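Local coordinates for spectinomycin 9-adenylyltransferase (PDB 6SXJ), which catalyses ATP-dependent adenylylation of spectinomycin, giving 9-O-adenylylspectinomycin and diphosphate, and so makes bacteria resistant to this antibiotic but not to streptomycin, at residues A[16-19]-A[20-24]; A[166-169]-A[170-173]; A[186-189]-A[190-193]. All blocks are in the same frame, centred on the assembly; numbering follows the deposited sequence.

Interaction 1: residues A[16-19]-A[20-24]; sequences KKIL and RKHLK
The N-H groups of R20, K21, H22 and L23 bond in turn to the carbonyls of K16, K17, I18 and L19, the i to i+4 ladder of the last turns of an alpha helix, with K21 N to K17 O at 2.7 Å. Two of these i/i+4 pairs also meet through their side chains. L19 and L23 run alongside each other in the same direction, and L19 CD2 touches L23 CD1 at 3.7 Å. In both leucines CG stands anti to the carbonyl carbon (chi1 -67° in L19, -58° in L23), which keeps the two branched ends on one buried stripe. I18 suits the next stripe, which is partly exposed, because its apolar side chain meets L65 and I72; its CG2 approaches H22 CD2 at 4.1 Å, and the two side chains pass at an angle. The imidazole turns its edge to its own helix, with H22 CD2 3.2 Å from I18 O in the plane of the ring, while K21 CG lies over one ring face, displaced from the ring centre. K17, R20 and K21 are exposed, where long charged chains can reach solvent. K24 leaves the helical conformation with a positive phi of 47°, and its N makes a weak bond to R20 O. The leucines pack on the sheet, L19 against L27, T30 and V51 and L23 against V53, whereas on helix 59-69 I18 also touches K68, and H22 touches I64 and K68. Such an amphipathic helix laid on a mixed beta-sheet belongs to the alpha/beta nucleotidyltransferase fold.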
loop_
_atom_site.group_PDB
_atom_site.type_symbol
_atom_site.label_atom_id
_atom_site.label_comp_id
_atom_site.label_asym_id
_atom_site.label_seq_id
_atom_site.Cartn_x
_atom_site.Cartn_y
_atom_site.Cartn_z
ATOM N N LYS A 16 3.000 17.788 2.592
ATOM C CA LYS A 16 2.187 18.433 3.622
ATOM C C LYS A 16 1.653 19.774 3.141
ATOM O O LYS A 16 0.489 20.116 3.384
ATOM C CB LYS A 16 3.005 18.629 4.898
ATOM C CG LYS A 16 3.631 17.365 5.456
ATOM C CD LYS A 16 4.744 17.697 6.462
ATOM C CE LYS A 16 4.304 18.724 7.492
ATOM N NZ LYS A 16 5.375 18.983 8.515
ATOM N N LYS A 17 2.492 20.551 2.464
ATOM C CA LYS A 17 2.078 21.885 2.046
ATOM C C LYS A 17 1.133 21.819 0.855
ATOM O O LYS A 17 0.174 22.600 0.777
ATOM C CB LYS A 17 3.311 22.728 1.740
ATOM C CG LYS A 17 4.168 22.979 2.998
ATOM C CD LYS A 17 5.542 23.529 2.663
ATOM C CE LYS A 17 6.242 24.086 3.905
ATOM N NZ LYS A 17 5.490 25.208 4.532
ATOM N N ILE A 18 1.370 20.882 -0.066
ATOM C CA ILE A 18 0.412 20.669 -1.151
ATOM C C ILE A 18 -0.975 20.451 -0.572
ATOM O O ILE A 18 -1.936 21.154 -0.912
ATOM C CB ILE A 18 0.835 19.482 -2.032
ATOM C CG1 ILE A 18 2.035 19.866 -2.898
ATOM C CG2 ILE A 18 -0.340 19.034 -2.919
ATOM C CD1 ILE A 18 2.884 18.682 -3.297
ATOM N N LEU A 19 -1.100 19.473 0.325
ATOM C CA LEU A 19 -2.418 19.122 0.838
ATOM C C LEU A 19 -3.056 20.303 1.546
ATOM O O LEU A 19 -4.270 20.518 1.453
ATOM C CB LEU A 19 -2.312 17.920 1.776
ATOM C CG LEU A 19 -1.909 16.598 1.110
ATOM C CD1 LEU A 19 -1.228 15.704 2.127
ATOM C CD2 LEU A 19 -3.132 15.923 0.499
ATOM N N ARG A 20 -2.242 21.086 2.257
ATOM C CA ARG A 20 -2.759 22.218 3.012
ATOM C C ARG A 20 -3.154 23.361 2.087
ATOM O O ARG A 20 -4.246 23.930 2.213
ATOM C CB ARG A 20 -1.704 22.675 4.015
ATOM C CG ARG A 20 -1.799 21.966 5.332
ATOM C CD ARG A 20 -2.388 22.898 6.358
ATOM N NE ARG A 20 -1.345 23.469 7.198
ATOM C CZ ARG A 20 -1.461 24.611 7.858
ATOM N NH1 ARG A 20 -2.578 25.321 7.777
ATOM N NH2 ARG A 20 -0.460 25.040 8.606
ATOM N N LYS A 21 -2.273 23.715 1.153
ATOM C CA LYS A 21 -2.561 24.841 0.273
ATOM C C LYS A 21 -3.829 24.599 -0.539
ATOM O O LYS A 21 -4.625 25.522 -0.745
ATOM C CB LYS A 21 -1.372 25.098 -0.653
ATOM C CG LYS A 21 -1.610 26.214 -1.665
ATOM C CD LYS A 21 -0.384 26.455 -2.538
ATOM C CE LYS A 21 -0.470 27.794 -3.268
ATOM N NZ LYS A 21 -1.863 28.120 -3.698
ATOM N N HIS A 22 -4.040 23.369 -1.002
ATOM C CA HIS A 22 -5.086 23.087 -1.982
ATOM C C HIS A 22 -6.351 22.502 -1.376
ATOM O O HIS A 22 -7.451 22.796 -1.855
ATOM C CB HIS A 22 -4.551 22.134 -3.049
ATOM C CG HIS A 22 -3.459 22.724 -3.884
ATOM N ND1 HIS A 22 -3.707 23.555 -4.954
ATOM C CD2 HIS A 22 -2.112 22.610 -3.800
ATOM C CE1 HIS A 22 -2.560 23.924 -5.497
ATOM N NE2 HIS A 22 -1.577 23.362 -4.818
ATOM N N LEU A 23 -6.238 21.674 -0.341
ATOM C CA LEU A 23 -7.436 21.176 0.319
ATOM C C LEU A 23 -7.984 22.165 1.338
ATOM O O LEU A 23 -9.136 22.019 1.768
ATOM C CB LEU A 23 -7.144 19.837 0.990
ATOM C CG LEU A 23 -6.640 18.741 0.052
ATOM C CD1 LEU A 23 -6.464 17.442 0.830
ATOM C CD2 LEU A 23 -7.590 18.538 -1.123
ATOM N N LYS A 24 -7.179 23.153 1.734
ATOM C CA LYS A 24 -7.581 24.258 2.619
ATOM C C LYS A 24 -8.332 23.669 3.819
ATOM O O LYS A 24 -7.810 22.761 4.471
ATOM C CB LYS A 24 -8.349 25.285 1.799
ATOM C CG LYS A 24 -7.523 25.968 0.714
ATOM C CD LYS A 24 -8.377 26.308 -0.508
ATOM C CE LYS A 24 -7.521 26.631 -1.733
ATOM N NZ LYS A 24 -8.062 26.046 -2.997
#

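Interaction 2: residues A[166-169]-A[170-173]; sequences IMDS and SEEL
S170 turns its hydroxyl back onto the preceding turn of the helix and donates it to M167 O, with OG at 2.6 Å from that oxygen. The torsion that allows this puts OG between the backbone N and the carbonyl carbon (chi1 67°), so that it faces the carbonyl three residues earlier. M167 O also accepts from E171 N at 3.0 Å, and both donors come from the same face of its carbonyl plane; two bonds thus grip one oxygen. Serine suits this buried place because it is small and its polar atom finds a partner within its own helix. S170 N meanwhile keeps the regular helical bond to I166 O, and L173 N bonds to S169 O at 2.9 Å. S169 directs its hydroxyl differently: with OG anti to the backbone N (chi1 170°), it comes up against M191 of helix 181-196.

On the solvent side D168 and E171 run side by side in the same direction. Their carboxylates come within 3.7 Å, D168 OD1 to E171 OE2, with planes 28° apart. Two like charges so close probably disfavour each other, and the pair may raise the proton affinity of one of them; the exposed setting should soften the effect. Near the helix end, E172 O accepts a hydrogen bond from N176 ND2.

Helix 159-173 packs against two others of the C-terminal domain. On helix 181-196, I166 meets T194, M167 meets M195 and L173 meets S184, while M167 and S170 reach L252 of helix 241-253, where S170 also touches N249.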
loop_
_atom_site.group_PDB
_atom_site.type_symbol
_atom_site.label_atom_id
_atom_site.label_comp_id
_atom_site.label_asym_id
_atom_site.label_seq_id
_atom_site.Cartn_x
_atom_site.Cartn_y
_atom_site.Cartn_z
ATOM N N ILE A 166 -7.860 -9.847 2.924
ATOM C CA ILE A 166 -6.677 -10.563 2.450
ATOM C C ILE A 166 -7.068 -11.685 1.495
ATOM O O ILE A 166 -6.441 -11.874 0.445
ATOM C CB ILE A 166 -5.868 -11.097 3.646
ATOM C CG1 ILE A 166 -5.100 -9.960 4.322
ATOM C CG2 ILE A 166 -4.918 -12.205 3.189
ATOM C CD1 ILE A 166 -4.413 -10.358 5.606
ATOM N N MET A 167 -8.102 -12.456 1.841
ATOM C CA MET A 167 -8.471 -13.596 1.010
ATOM C C MET A 167 -8.956 -13.147 -0.361
ATOM O O MET A 167 -8.603 -13.742 -1.386
ATOM C CB MET A 167 -9.555 -14.416 1.700
ATOM C CG MET A 167 -9.243 -14.858 3.114
ATOM S SD MET A 167 -7.561 -15.434 3.360
ATOM C CE MET A 167 -7.506 -16.875 2.317
ATOM N N ASP A 168 -9.774 -12.102 -0.406
ATOM C CA ASP A 168 -10.283 -11.643 -1.692
ATOM C C ASP A 168 -9.148 -11.138 -2.583
ATOM O O ASP A 168 -9.158 -11.361 -3.799
ATOM C CB ASP A 168 -11.335 -10.554 -1.480
ATOM C CG ASP A 168 -12.692 -11.106 -1.074
ATOM O OD1 ASP A 168 -12.811 -12.335 -0.961
ATOM O OD2 ASP A 168 -13.636 -10.306 -0.868
ATOM N N SER A 169 -8.120 -10.532 -1.987
ATOM C CA SER A 169 -6.993 -10.050 -2.780
ATOM C C SER A 169 -6.136 -11.202 -3.288
ATOM O O SER A 169 -5.660 -11.176 -4.430
ATOM C CB SER A 169 -6.143 -9.095 -1.949
ATOM O OG SER A 169 -4.926 -8.807 -2.610
ATOM N N SER A 170 -5.936 -12.227 -2.458
ATOM C CA SER A 170 -5.190 -13.396 -2.910
ATOM C C SER A 170 -5.891 -14.078 -4.076
ATOM O O SER A 170 -5.230 -14.612 -4.975
ATOM C CB SER A 170 -5.015 -14.389 -1.761
ATOM O OG SER A 170 -6.268 -14.947 -1.393
ATOM N N GLU A 171 -7.226 -14.067 -4.079
ATOM C CA GLU A 171 -7.970 -14.805 -5.094
ATOM C C GLU A 171 -7.683 -14.269 -6.491
ATOM O O GLU A 171 -7.578 -15.041 -7.452
ATOM C CB GLU A 171 -9.467 -14.745 -4.791
ATOM C CG GLU A 171 -10.053 -16.066 -4.320
ATOM C CD GLU A 171 -11.312 -15.889 -3.491
ATOM O OE1 GLU A 171 -11.662 -16.820 -2.734
ATOM O OE2 GLU A 171 -11.955 -14.822 -3.598
ATOM N N GLU A 172 -7.564 -12.948 -6.628
ATOM C CA GLU A 172 -7.169 -12.367 -7.902
ATOM C C GLU A 172 -5.658 -12.355 -8.076
ATOM O O GLU A 172 -5.178 -12.321 -9.214
ATOM C CB GLU A 172 -7.731 -10.950 -8.025
ATOM C CG GLU A 172 -9.210 -10.925 -8.409
ATOM C CD GLU A 172 -9.722 -9.528 -8.663
ATOM O OE1 GLU A 172 -10.951 -9.361 -8.819
ATOM O OE2 GLU A 172 -8.893 -8.594 -8.688
ATOM N N LEU A 173 -4.908 -12.391 -6.973
ATOM C CA LEU A 173 -3.449 -12.427 -7.055
ATOM C C LEU A 173 -2.958 -13.700 -7.732
ATOM O O LEU A 173 -2.057 -13.655 -8.579
ATOM C CB LEU A 173 -2.863 -12.322 -5.652
ATOM C CG LEU A 173 -1.419 -11.869 -5.485
ATOM C CD1 LEU A 173 -1.294 -11.014 -4.238
ATOM C CD2 LEU A 173 -0.516 -13.077 -5.405
#

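Interaction 3: residues A[186-189]-A[190-193]; sequences LTLC and RMIL
M191 overlaps the side chain of L188 one turn back along helix 181-196, its SD 3.8 Å from L188 CD2 as the two chains pass at a slant. This is i/i+3 packing on the buried face of a central helix in the all-helical C-terminal domain of the adenylyltransferase. The methionine runs extended beyond CG (chi2 -168°, chi3 167°), and this flexible, unbranched chain suits a site shared by several helices: M191 also reaches helix 159-173 and touches L252 of helix 241-253. L188 fills the same side, against helix 159-173 and L248. C189, small enough for a close approach, faces I222 and V210 on helices 216-229 and 203-212, and L186 meets A225 and Y229. Beneath these side chains the backbone is regularly alpha-helical, with bonds from R190, M191, I192 and L193 to the carbonyls of L186 to C189. R190 CB lies against the preceding turn, 3.3 Å from T187 O. I192 folds its longer branch back over the preceding turn, bringing CG1 to 3.3 Å from L188 O, the same oxygen that accepts the I192 N-H at 2.8 Å.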
loop_
_atom_site.group_PDB
_atom_site.type_symbol
_atom_site.label_atom_id
_atom_site.label_comp_id
_atom_site.label_asym_id
_atom_site.label_seq_id
_atom_site.Cartn_x
_atom_site.Cartn_y
_atom_site.Cartn_z
ATOM N N LEU A 186 5.764 -12.403 -2.588
ATOM C CA LEU A 186 6.031 -11.818 -1.278
ATOM C C LEU A 186 4.779 -11.212 -0.661
ATOM O O LEU A 186 4.636 -11.214 0.566
ATOM C CB LEU A 186 7.140 -10.771 -1.387
ATOM C CG LEU A 186 8.412 -11.278 -2.071
ATOM C CD1 LEU A 186 9.193 -10.115 -2.663
ATOM C CD2 LEU A 186 9.279 -12.074 -1.105
ATOM N N THR A 187 3.861 -10.705 -1.483
ATOM C CA THR A 187 2.561 -10.304 -0.957
ATOM C C THR A 187 1.897 -11.468 -0.230
ATOM O O THR A 187 1.461 -11.334 0.920
ATOM C CB THR A 187 1.668 -9.796 -2.092
ATOM O OG1 THR A 187 2.413 -8.909 -2.937
ATOM C CG2 THR A 187 0.454 -9.060 -1.524
ATOM N N LEU A 188 1.823 -12.630 -0.886
ATOM C CA LEU A 188 1.257 -13.807 -0.238
ATOM C C LEU A 188 2.023 -14.156 1.031
ATOM O O LEU A 188 1.424 -14.540 2.041
ATOM C CB LEU A 188 1.266 -14.990 -1.203
ATOM C CG LEU A 188 0.238 -14.995 -2.337
ATOM C CD1 LEU A 188 0.598 -16.079 -3.338
ATOM C CD2 LEU A 188 -1.155 -15.196 -1.818
ATOM N N CYS A 189 3.353 -14.042 0.997
ATOM C CA CYS A 189 4.139 -14.276 2.207
ATOM C C CYS A 189 3.761 -13.281 3.298
ATOM O O CYS A 189 3.514 -13.663 4.448
ATOM C CB CYS A 189 5.630 -14.187 1.889
ATOM S SG CYS A 189 6.263 -15.560 0.912
ATOM N N ARG A 190 3.724 -11.991 2.955
ATOM C CA ARG A 190 3.177 -10.996 3.869
ATOM C C ARG A 190 1.767 -11.391 4.304
ATOM O O ARG A 190 1.446 -11.382 5.496
ATOM C CB ARG A 190 3.172 -9.616 3.200
ATOM C CG ARG A 190 2.886 -8.455 4.146
ATOM C CD ARG A 190 2.643 -7.147 3.396
ATOM N NE ARG A 190 1.403 -7.150 2.617
ATOM C CZ ARG A 190 0.177 -7.088 3.136
ATOM N NH1 ARG A 190 0.003 -7.024 4.451
ATOM N NH2 ARG A 190 -0.880 -7.093 2.332
ATOM N N MET A 191 0.926 -11.761 3.329
ATOM C CA MET A 191 -0.466 -12.116 3.620
ATOM C C MET A 191 -0.558 -13.205 4.672
ATOM O O MET A 191 -1.454 -13.183 5.530
ATOM C CB MET A 191 -1.150 -12.605 2.349
ATOM C CG MET A 191 -1.591 -11.536 1.383
ATOM S SD MET A 191 -2.663 -12.286 0.162
ATOM C CE MET A 191 -3.396 -10.864 -0.628
ATOM N N ILE A 192 0.350 -14.181 4.631
ATOM C CA ILE A 192 0.276 -15.329 5.523
ATOM C C ILE A 192 0.627 -14.918 6.948
ATOM O O ILE A 192 -0.071 -15.260 7.909
ATOM C CB ILE A 192 1.189 -16.459 5.013
ATOM C CG1 ILE A 192 0.532 -17.161 3.819
ATOM C CG2 ILE A 192 1.479 -17.443 6.133
ATOM C CD1 ILE A 192 1.490 -17.982 2.997
ATOM N N LEU A 193 1.703 -14.142 7.093
ATOM C CA LEU A 193 2.105 -13.679 8.413
ATOM C C LEU A 193 0.972 -12.953 9.115
ATOM O O LEU A 193 0.588 -13.333 10.225
ATOM C CB LEU A 193 3.333 -12.786 8.295
ATOM C CG LEU A 193 4.632 -13.571 8.099
ATOM C CD1 LEU A 193 5.834 -12.662 7.916
ATOM C CD2 LEU A 193 4.855 -14.543 9.239
#

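Overall arrangement
From the N terminus, the chain first forms interaction 1 at the end of helix 8-23, against the sheet of the nucleotidyltransferase domain. Interactions 2 and 3 come later, in helices 159-173 and 181-196 of the C-terminal domain. All three are local and in series: each spans consecutive turns of one helix, so none closes a long loop, and none nests within or crosses another. Interaction 1 lies on the opposite side of the chain's centre from the other two, with its centre about 35 Å from each of theirs. Interactions 2 and 3 have centres about 11 Å apart and touch: M191 CE meets S169 OG at 3.2 Å, and L173 CD2 packs on L188 CG, joining two successive helices.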